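Long-range contact in Endoglucanase(Endo-1,4-beta-glucanase)protein (Pseudomonas stutzeri, PDB 6R2J), which probably hydrolyses beta-1,4-glycosidic bonds as a family 5 endoglucanase and binds cellobiose: residues 38-52 with 79-92. Numbering follows the deposited sequence.
Sequences YPEKKHFKYYADQGI and LLKKTLDLAAQNGQ
Gln92 NE2 is shared by two backbone carbonyls of segment 38-52: a nearly straight bond of 3.2 Å to Ile52 O, lying in the plane of the Gln92 amide, and a weak, bent one of 3.0 Å to Phe44 O. It thereby ties together two neighbouring helices of the TIM barrel, 41-49 and the 79-89 part of 74-89, whose axes cross at -34° outside the parallel strands. Each ends in a Schellman motif, at Gly51 and Gly91, where positive phi suits glycine, before strands 54-59 and 93-98. Glutamine fits because its chain, extended beyond CG, reaches across while OE1 lies at the edge of the Phe44 ring, 3.3 Å from CD1.

Phe44 fills the middle of the interface, its flat apolar ring offering a face to Leu86 and Ala87. With CG anti to its carbonyl carbon (chi1 -63°), the ring meets Leu86 CB in a CH-pi contact, while CE1 touches Ala87 CB, whose small size lets the ring approach the helix backbone. Tyrosine suits position 38 by combining a face for Leu79 CB, 3.7 Å from the ring centroid, with a hydroxyl hydrogen-bonded to Gln76 OE1. Toward solvent, lysine's long extended chain carries Lys82 NZ to Glu40 OE1 in a 2.9 Å salt bridge, on the syn side of the carboxylate but 34° out of its plane. A water bridges Pro39 O and Thr83 OG1, 2.8 Å from each.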
loop_
_atom_site.group_PDB
_atom_site.type_symbol
_atom_site.label_atom_id
_atom_site.label_comp_id
_atom_site.label_asym_id
_atom_site.label_seq_id
_atom_site.Cartn_x
_atom_site.Cartn_y
_atom_site.Cartn_z
ATOM N N TYR A 38 7.119 -7.477 -13.270
ATOM C CA TYR A 38 7.170 -6.028 -13.200
ATOM C C TYR A 38 6.346 -5.391 -14.326
ATOM O O TYR A 38 6.236 -5.929 -15.428
ATOM C CB TYR A 38 8.636 -5.583 -13.272
ATOM C CG TYR A 38 9.276 -5.522 -11.897
ATOM C CD1 TYR A 38 9.663 -6.664 -11.238
ATOM C CD2 TYR A 38 9.458 -4.308 -11.249
ATOM C CE1 TYR A 38 10.241 -6.599 -9.978
ATOM C CE2 TYR A 38 10.024 -4.228 -9.983
ATOM C CZ TYR A 38 10.426 -5.365 -9.349
ATOM O OH TYR A 38 10.982 -5.269 -8.085
ATOM N N PRO A 39 5.702 -4.272 -14.031
ATOM C CA PRO A 39 4.848 -3.638 -15.026
ATOM C C PRO A 39 5.680 -2.954 -16.107
ATOM O O PRO A 39 6.890 -2.731 -15.974
ATOM C CB PRO A 39 4.038 -2.631 -14.200
ATOM C CG PRO A 39 4.944 -2.294 -13.012
ATOM C CD PRO A 39 5.692 -3.567 -12.727
ATOM N N GLU A 40 4.983 -2.623 -17.196
ATOM C CA GLU A 40 5.534 -1.961 -18.362
ATOM C C GLU A 40 4.878 -0.598 -18.533
ATOM O O GLU A 40 3.926 -0.250 -17.827
ATOM C CB GLU A 40 5.302 -2.802 -19.609
ATOM C CG GLU A 40 5.978 -4.146 -19.533
ATOM C CD GLU A 40 7.502 -4.038 -19.624
ATOM O OE1 GLU A 40 8.041 -2.911 -19.825
ATOM O OE2 GLU A 40 8.154 -5.102 -19.518
ATOM N N LYS A 41 5.363 0.160 -19.522
ATOM C CA LYS A 41 4.831 1.500 -19.748
ATOM C C LYS A 41 3.324 1.487 -19.987
ATOM O O LYS A 41 2.634 2.466 -19.655
ATOM C CB LYS A 41 5.557 2.151 -20.918
ATOM C CG LYS A 41 5.441 1.404 -22.248
ATOM C CD LYS A 41 6.000 2.296 -23.379
ATOM C CE LYS A 41 5.922 1.635 -24.754
ATOM N NZ LYS A 41 6.936 0.541 -24.869
ATOM N N LYS A 42 2.791 0.400 -20.560
ATOM C CA LYS A 42 1.362 0.366 -20.866
ATOM C C LYS A 42 0.524 0.497 -19.601
ATOM O O LYS A 42 -0.518 1.164 -19.598
ATOM C CB LYS A 42 1.006 -0.916 -21.605
ATOM C CG LYS A 42 1.090 -2.155 -20.722
ATOM C CD LYS A 42 0.792 -3.437 -21.495
ATOM C CE LYS A 42 -0.397 -4.194 -20.929
ATOM N NZ LYS A 42 -0.650 -5.442 -21.704
ATOM N N HIS A 43 0.969 -0.127 -18.510
ATOM C CA HIS A 43 0.214 -0.070 -17.267
ATOM C C HIS A 43 0.170 1.351 -16.720
ATOM O O HIS A 43 -0.902 1.871 -16.391
ATOM C CB HIS A 43 0.802 -1.065 -16.259
ATOM C CG HIS A 43 0.811 -2.471 -16.766
ATOM N ND1 HIS A 43 1.965 -3.133 -17.117
ATOM C CD2 HIS A 43 -0.206 -3.328 -17.009
ATOM C CE1 HIS A 43 1.660 -4.351 -17.524
ATOM N NE2 HIS A 43 0.345 -4.483 -17.497
ATOM N N PHE A 44 1.312 2.010 -16.641
ATOM C CA PHE A 44 1.311 3.349 -16.072
ATOM C C PHE A 44 0.527 4.314 -16.943
ATOM O O PHE A 44 -0.158 5.200 -16.422
ATOM C CB PHE A 44 2.739 3.804 -15.894
ATOM C CG PHE A 44 3.508 2.952 -14.924
ATOM C CD1 PHE A 44 3.524 3.265 -13.569
ATOM C CD2 PHE A 44 4.204 1.801 -15.356
ATOM C CE1 PHE A 44 4.239 2.495 -12.689
ATOM C CE2 PHE A 44 4.921 1.012 -14.444
ATOM C CZ PHE A 44 4.945 1.368 -13.126
ATOM N N LYS A 45 0.619 4.149 -18.270
ATOM C CA LYS A 45 -0.138 4.965 -19.214
ATOM C C LYS A 45 -1.639 4.733 -19.065
ATOM O O LYS A 45 -2.426 5.690 -19.046
ATOM C CB LYS A 45 0.308 4.631 -20.640
ATOM C CG LYS A 45 -0.337 5.439 -21.793
ATOM C CD LYS A 45 -0.500 6.902 -21.484
ATOM C CE LYS A 45 -0.891 7.696 -22.719
ATOM N NZ LYS A 45 -1.128 6.879 -23.921
ATOM N N TYR A 46 -2.063 3.472 -18.985
ATOM C CA TYR A 46 -3.482 3.202 -18.795
ATOM C C TYR A 46 -4.014 3.916 -17.553
ATOM O O TYR A 46 -5.026 4.616 -17.616
ATOM C CB TYR A 46 -3.755 1.701 -18.701
ATOM C CG TYR A 46 -5.216 1.440 -18.389
ATOM C CD1 TYR A 46 -6.185 1.617 -19.348
ATOM C CD2 TYR A 46 -5.620 1.057 -17.115
ATOM C CE1 TYR A 46 -7.529 1.412 -19.039
ATOM C CE2 TYR A 46 -6.926 0.843 -16.798
ATOM C CZ TYR A 46 -7.888 1.023 -17.752
ATOM O OH TYR A 46 -9.213 0.818 -17.430
ATOM N N TYR A 47 -3.369 3.735 -16.403
ATOM C CA TYR A 47 -3.951 4.289 -15.178
ATOM C C TYR A 47 -3.862 5.802 -15.169
ATOM O O TYR A 47 -4.800 6.477 -14.756
ATOM C CB TYR A 47 -3.341 3.632 -13.940
ATOM C CG TYR A 47 -3.771 2.186 -13.857
ATOM C CD1 TYR A 47 -5.051 1.828 -13.389
ATOM C CD2 TYR A 47 -2.936 1.186 -14.307
ATOM C CE1 TYR A 47 -5.466 0.495 -13.348
ATOM C CE2 TYR A 47 -3.315 -0.139 -14.271
ATOM C CZ TYR A 47 -4.570 -0.501 -13.782
ATOM O OH TYR A 47 -4.906 -1.840 -13.747
ATOM N N ALA A 48 -2.770 6.360 -15.681
ATOM C CA ALA A 48 -2.730 7.806 -15.897
ATOM C C ALA A 48 -3.888 8.260 -16.778
ATOM O O ALA A 48 -4.526 9.290 -16.513
ATOM C CB ALA A 48 -1.414 8.199 -16.569
ATOM N N ASP A 49 -4.168 7.514 -17.848
ATOM C CA ASP A 49 -5.256 7.918 -18.738
ATOM C C ASP A 49 -6.593 7.950 -18.004
ATOM O O ASP A 49 -7.495 8.710 -18.371
ATOM C CB ASP A 49 -5.328 6.975 -19.944
ATOM C CG ASP A 49 -4.284 7.287 -21.004
ATOM O OD1 ASP A 49 -3.526 8.277 -20.863
ATOM O OD2 ASP A 49 -4.218 6.526 -21.988
ATOM N N GLN A 50 -6.742 7.128 -16.977
ATOM C CA GLN A 50 -7.941 7.086 -16.158
ATOM C C GLN A 50 -7.937 8.131 -15.049
ATOM O O GLN A 50 -8.862 8.140 -14.232
ATOM C CB GLN A 50 -8.080 5.686 -15.556
ATOM C CG GLN A 50 -8.039 4.554 -16.578
ATOM C CD GLN A 50 -9.262 4.529 -17.543
ATOM O OE1 GLN A 50 -10.413 4.770 -17.137
ATOM N NE2 GLN A 50 -9.004 4.212 -18.819
ATOM N N GLY A 51 -6.946 9.027 -15.015
ATOM C CA GLY A 51 -6.879 10.055 -13.996
ATOM C C GLY A 51 -6.233 9.646 -12.697
ATOM O O GLY A 51 -6.417 10.335 -11.680
ATOM N N ILE A 52 -5.509 8.528 -12.684
ATOM C CA ILE A 52 -4.921 7.970 -11.467
ATOM C C ILE A 52 -3.454 8.354 -11.473
ATOM O O ILE A 52 -2.725 8.036 -12.422
ATOM C CB ILE A 52 -5.072 6.443 -11.408
ATOM C CG1 ILE A 52 -6.523 5.995 -11.247
ATOM C CG2 ILE A 52 -4.317 5.898 -10.253
ATOM C CD1 ILE A 52 -6.731 4.504 -11.415
ATOM N N LEU A 79 15.052 -2.888 -11.498
ATOM C CA LEU A 79 13.646 -3.097 -11.844
ATOM C C LEU A 79 12.741 -2.134 -11.080
ATOM O O LEU A 79 11.758 -1.622 -11.630
ATOM C CB LEU A 79 13.269 -4.542 -11.532
ATOM C CG LEU A 79 13.714 -5.612 -12.522
ATOM C CD1 LEU A 79 13.653 -6.982 -11.869
ATOM C CD2 LEU A 79 12.821 -5.510 -13.770
ATOM N N LEU A 80 13.068 -1.868 -9.819
ATOM C CA LEU A 80 12.311 -0.885 -9.053
ATOM C C LEU A 80 12.550 0.530 -9.578
ATOM O O LEU A 80 11.622 1.345 -9.630
ATOM C CB LEU A 80 12.700 -1.006 -7.586
ATOM C CG LEU A 80 12.178 -2.217 -6.818
ATOM C CD1 LEU A 80 12.854 -2.370 -5.448
ATOM C CD2 LEU A 80 10.709 -2.069 -6.663
ATOM N N LYS A 81 13.780 0.844 -9.979
ATOM C CA LYS A 81 14.063 2.163 -10.543
ATOM C C LYS A 81 13.258 2.405 -11.821
ATOM O O LYS A 81 12.738 3.508 -12.054
ATOM C CB LYS A 81 15.553 2.265 -10.835
ATOM C CG LYS A 81 15.889 3.359 -11.828
ATOM C CD LYS A 81 15.693 4.757 -11.196
ATOM C CE LYS A 81 17.049 5.437 -10.873
ATOM N NZ LYS A 81 16.891 6.919 -10.781
ATOM N N LYS A 82 13.202 1.385 -12.683
ATOM C CA LYS A 82 12.393 1.440 -13.886
ATOM C C LYS A 82 10.949 1.753 -13.532
ATOM O O LYS A 82 10.318 2.605 -14.165
ATOM C CB LYS A 82 12.509 0.097 -14.632
ATOM C CG LYS A 82 11.507 -0.085 -15.766
ATOM C CD LYS A 82 11.703 -1.377 -16.575
ATOM C CE LYS A 82 10.586 -1.505 -17.620
ATOM N NZ LYS A 82 10.573 -2.806 -18.370
ATOM N N THR A 83 10.414 1.063 -12.512
ATOM C CA THR A 83 9.036 1.278 -12.069
ATOM C C THR A 83 8.831 2.737 -11.678
ATOM O O THR A 83 7.855 3.374 -12.095
ATOM C CB THR A 83 8.738 0.328 -10.902
ATOM O OG1 THR A 83 8.822 -1.029 -11.394
ATOM C CG2 THR A 83 7.371 0.613 -10.287
ATOM N N LEU A 84 9.745 3.274 -10.861
ATOM C CA LEU A 84 9.649 4.673 -10.462
ATOM C C LEU A 84 9.808 5.591 -11.662
ATOM O O LEU A 84 9.141 6.627 -11.743
ATOM C CB LEU A 84 10.714 5.003 -9.423
ATOM C CG LEU A 84 10.766 4.262 -8.093
ATOM C CD1 LEU A 84 12.005 4.615 -7.266
ATOM C CD2 LEU A 84 9.486 4.573 -7.326
ATOM N N ASP A 85 10.688 5.231 -12.604
ATOM C CA ASP A 85 10.886 6.063 -13.792
ATOM C C ASP A 85 9.617 6.145 -14.622
ATOM O O ASP A 85 9.232 7.218 -15.100
ATOM C CB ASP A 85 11.988 5.474 -14.666
ATOM C CG ASP A 85 13.374 5.715 -14.120
ATOM O OD1 ASP A 85 13.562 6.703 -13.358
ATOM O OD2 ASP A 85 14.266 4.891 -14.468
ATOM N N LEU A 86 8.989 4.991 -14.870
ATOM C CA LEU A 86 7.810 4.947 -15.731
ATOM C C LEU A 86 6.628 5.626 -15.059
ATOM O O LEU A 86 5.864 6.346 -15.713
ATOM C CB LEU A 86 7.493 3.490 -16.109
ATOM C CG LEU A 86 8.547 2.789 -16.987
ATOM C CD1 LEU A 86 8.204 1.340 -17.096
ATOM C CD2 LEU A 86 8.639 3.425 -18.354
ATOM N N ALA A 87 6.486 5.443 -13.738
ATOM C CA ALA A 87 5.463 6.178 -12.996
ATOM C C ALA A 87 5.640 7.677 -13.180
ATOM O O ALA A 87 4.696 8.385 -13.559
ATOM C CB ALA A 87 5.476 5.782 -11.508
ATOM N N ALA A 88 6.860 8.178 -12.957
ATOM C CA ALA A 88 7.084 9.625 -12.932
ATOM C C ALA A 88 6.916 10.250 -14.318
ATOM O O ALA A 88 6.427 11.388 -14.451
ATOM C CB ALA A 88 8.489 9.929 -12.401
ATOM N N GLN A 89 7.345 9.535 -15.360
ATOM C CA GLN A 89 7.131 10.040 -16.705
ATOM C C GLN A 89 5.651 10.235 -16.989
ATOM O O GLN A 89 5.286 11.098 -17.804
ATOM C CB GLN A 89 7.701 9.075 -17.737
ATOM C CG GLN A 89 9.204 9.024 -17.809
ATOM C CD GLN A 89 9.708 7.946 -18.757
ATOM O OE1 GLN A 89 10.749 7.424 -18.514
ATOM N NE2 GLN A 89 8.969 7.607 -19.811
ATOM N N ASN A 90 4.795 9.427 -16.364
ATOM C CA ASN A 90 3.359 9.504 -16.544
ATOM C C ASN A 90 2.682 10.304 -15.453
ATOM O O ASN A 90 1.488 10.104 -15.207
ATOM C CB ASN A 90 2.766 8.108 -16.601
ATOM C CG ASN A 90 2.983 7.447 -17.944
ATOM O OD1 ASN A 90 2.303 7.771 -18.958
ATOM N ND2 ASN A 90 3.938 6.502 -17.979
ATOM N N GLY A 91 3.412 11.205 -14.799
ATOM C CA GLY A 91 2.813 12.076 -13.803
ATOM C C GLY A 91 2.308 11.393 -12.564
ATOM O O GLY A 91 1.455 11.962 -11.878
ATOM N N GLN A 92 2.839 10.210 -12.240
ATOM C CA GLN A 92 2.450 9.430 -11.068
ATOM C C GLN A 92 3.569 9.398 -10.017
ATOM O O GLN A 92 4.753 9.588 -10.311
ATOM C CB GLN A 92 2.081 7.983 -11.462
ATOM C CG GLN A 92 0.823 7.857 -12.293
ATOM C CD GLN A 92 0.798 6.661 -13.225
ATOM O OE1 GLN A 92 1.824 6.105 -13.619
ATOM N NE2 GLN A 92 -0.394 6.266 -13.589
HETATM O O HOH W 1 8.327 -1.325 -14.093
HETATM O O HOH W 2 9.104 -4.381 -16.652
#